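Local atomic coordinates of Xcc_ctr_pt (Xanthomonas campestris pv. campestris, PDB entry 6NJV), a protein that is probably an OLD-family nuclease, of which this chain is the C-terminal part carrying the metal-binding Toprim domain. Residues V23-G28 and T52-G57. Residues are numbered along the deposited sequence; the frame is centred on the assembly and turned at random.
Sequences VILVEG and TVCSVG. With MG (magnesium ion), chain E.
The flat groups joining Ile24 to Thr52 and Cys54, and Val26 to Cys54 and Val56, are peptide units of two neighbouring parallel strands of the Toprim sheet, which carry side chains on both faces and bond to each other at their edges. On one face lie Val23, Leu25, Thr52 and Cys54, where helix 62-68 covers the first two and Cys54 through Leu68 and Tyr64; on the other are Ile24, beside Val78, and Val26, Val53 and Ser55, which meet Glu31, Pro36 and Arg32 of helix 29-41. Four nearly straight N-H...O bonds alternate across the edges. Ile24 N meets Thr52 O at 2.6 Å and Val56 N meets Val26 O at 2.8 Å, both close to the carbonyl direction. Val26 N instead reaches Cys54 O from above the carbonyl plane, 35° out of it. With CG1 anti to the backbone N (chi1 -176°), Val23 lays that methyl alongside Cys54 CB at 3.9 Å. Leu25 reaches further along the same face: its CD2 comes 4.2 Å from Val56 CG1, the two side chains crossing at about a right angle. On the opposite face Val26 CG1 packs on Val53 CG1 at 3.9 Å, and Val26 CG2 lies 3.7 Å from Ser55 CA. At the end of strand 52-55, Ser55 OG accepts a weak bond from Gly57 N at 3.3 Å. Strand 22-26, flanked by 51-55 and 77-82, delivers Glu27 to the metal site; Asp84, another magnesium ligand of the protein, lies nearby. Glu27 is extended beyond CG, and its OE2 binds the magnesium at 2.2 Å, beside two waters and Asp82 OD2.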
loop_
_atom_site.group_PDB
_atom_site.type_symbol
_atom_site.label_atom_id
_atom_site.label_comp_id
_atom_site.label_asym_id
_atom_site.label_seq_id
_atom_site.Cartn_x
_atom_site.Cartn_y
_atom_site.Cartn_z
ATOM N N VAL A 23 11.850 7.110 0.492
ATOM C CA VAL A 23 10.437 7.412 0.709
ATOM C C VAL A 23 9.579 6.322 0.093
ATOM O O VAL A 23 9.810 5.918 -1.048
ATOM C CB VAL A 23 10.031 8.777 0.117
ATOM C CG1 VAL A 23 8.563 9.097 0.462
ATOM C CG2 VAL A 23 10.947 9.877 0.630
ATOM N N ILE A 24 8.573 5.872 0.835
ATOM C CA ILE A 24 7.552 4.957 0.341
ATOM C C ILE A 24 6.262 5.749 0.157
ATOM O O ILE A 24 5.677 6.209 1.143
ATOM C CB ILE A 24 7.331 3.790 1.315
ATOM C CG1 ILE A 24 8.607 2.938 1.429
ATOM C CG2 ILE A 24 6.142 2.965 0.873
ATOM C CD1 ILE A 24 8.602 2.012 2.618
ATOM N N LEU A 25 5.797 5.879 -1.092
ATOM C CA LEU A 25 4.593 6.664 -1.395
ATOM C C LEU A 25 3.363 5.760 -1.404
ATOM O O LEU A 25 3.297 4.796 -2.181
ATOM C CB LEU A 25 4.733 7.387 -2.740
ATOM C CG LEU A 25 5.877 8.396 -2.869
ATOM C CD1 LEU A 25 6.060 8.880 -4.310
ATOM C CD2 LEU A 25 5.630 9.566 -1.907
ATOM N N VAL A 26 2.405 6.055 -0.519
ATOM C CA VAL A 26 1.163 5.304 -0.399
ATOM C C VAL A 26 -0.032 6.246 -0.575
ATOM O O VAL A 26 0.090 7.466 -0.505
ATOM C CB VAL A 26 1.071 4.556 0.942
ATOM C CG1 VAL A 26 2.299 3.643 1.131
ATOM C CG2 VAL A 26 0.944 5.521 2.083
ATOM N N GLU A 27 -1.199 5.642 -0.832
ATOM C CA GLU A 27 -2.423 6.363 -1.173
ATOM C C GLU A 27 -3.102 6.967 0.054
ATOM O O GLU A 27 -3.522 8.128 0.024
ATOM C CB GLU A 27 -3.396 5.428 -1.890
ATOM C CG GLU A 27 -3.168 5.328 -3.380
ATOM C CD GLU A 27 -4.163 4.411 -4.044
ATOM O OE1 GLU A 27 -3.866 3.885 -5.140
ATOM O OE2 GLU A 27 -5.243 4.205 -3.455
ATOM N N GLY A 28 -3.237 6.199 1.135
ATOM C CA GLY A 28 -3.897 6.729 2.313
ATOM C C GLY A 28 -3.348 6.219 3.628
ATOM O O GLY A 28 -2.244 5.657 3.683
ATOM N N THR A 52 10.881 7.045 5.022
ATOM C CA THR A 52 9.571 7.561 5.382
ATOM C C THR A 52 8.477 6.932 4.529
ATOM O O THR A 52 8.639 6.765 3.313
ATOM C CB THR A 52 9.500 9.082 5.206
ATOM O OG1 THR A 52 10.658 9.694 5.786
ATOM C CG2 THR A 52 8.264 9.623 5.904
ATOM N N VAL A 53 7.356 6.615 5.173
ATOM C CA VAL A 53 6.098 6.336 4.491
ATOM C C VAL A 53 5.328 7.649 4.415
ATOM O O VAL A 53 5.013 8.253 5.444
ATOM C CB VAL A 53 5.277 5.268 5.229
ATOM C CG1 VAL A 53 4.062 4.907 4.410
ATOM C CG2 VAL A 53 6.118 4.023 5.509
ATOM N N CYS A 54 5.025 8.092 3.202
ATOM C CA CYS A 54 4.347 9.358 2.982
ATOM C C CYS A 54 3.039 9.099 2.241
ATOM O O CYS A 54 3.049 8.637 1.097
ATOM C CB CYS A 54 5.248 10.306 2.192
ATOM S SG CYS A 54 4.341 11.725 1.554
ATOM N N SER A 55 1.919 9.359 2.897
ATOM C CA SER A 55 0.628 9.224 2.236
ATOM C C SER A 55 0.378 10.441 1.342
ATOM O O SER A 55 0.571 11.585 1.771
ATOM C CB SER A 55 -0.478 9.060 3.276
ATOM O OG SER A 55 -1.698 9.622 2.846
ATOM N N VAL A 56 0.008 10.195 0.076
ATOM C CA VAL A 56 -0.269 11.289 -0.852
ATOM C C VAL A 56 -1.729 11.730 -0.807
ATOM O O VAL A 56 -2.089 12.701 -1.481
ATOM C CB VAL A 56 0.136 10.940 -2.309
ATOM C CG1 VAL A 56 1.602 10.479 -2.377
ATOM C CG2 VAL A 56 -0.803 9.912 -2.945
ATOM N N GLY A 57 -2.575 11.048 -0.034
ATOM C CA GLY A 57 -3.948 11.456 0.202
ATOM C C GLY A 57 -4.821 11.315 -1.025
ATOM O O GLY A 57 -5.561 12.234 -1.380
HETATM MG MG MG E . -6.672 3.341 -4.936
HETATM O O HOH W 1 -7.484 3.210 -2.927
HETATM O O HOH W 2 -8.501 2.161 -4.631
#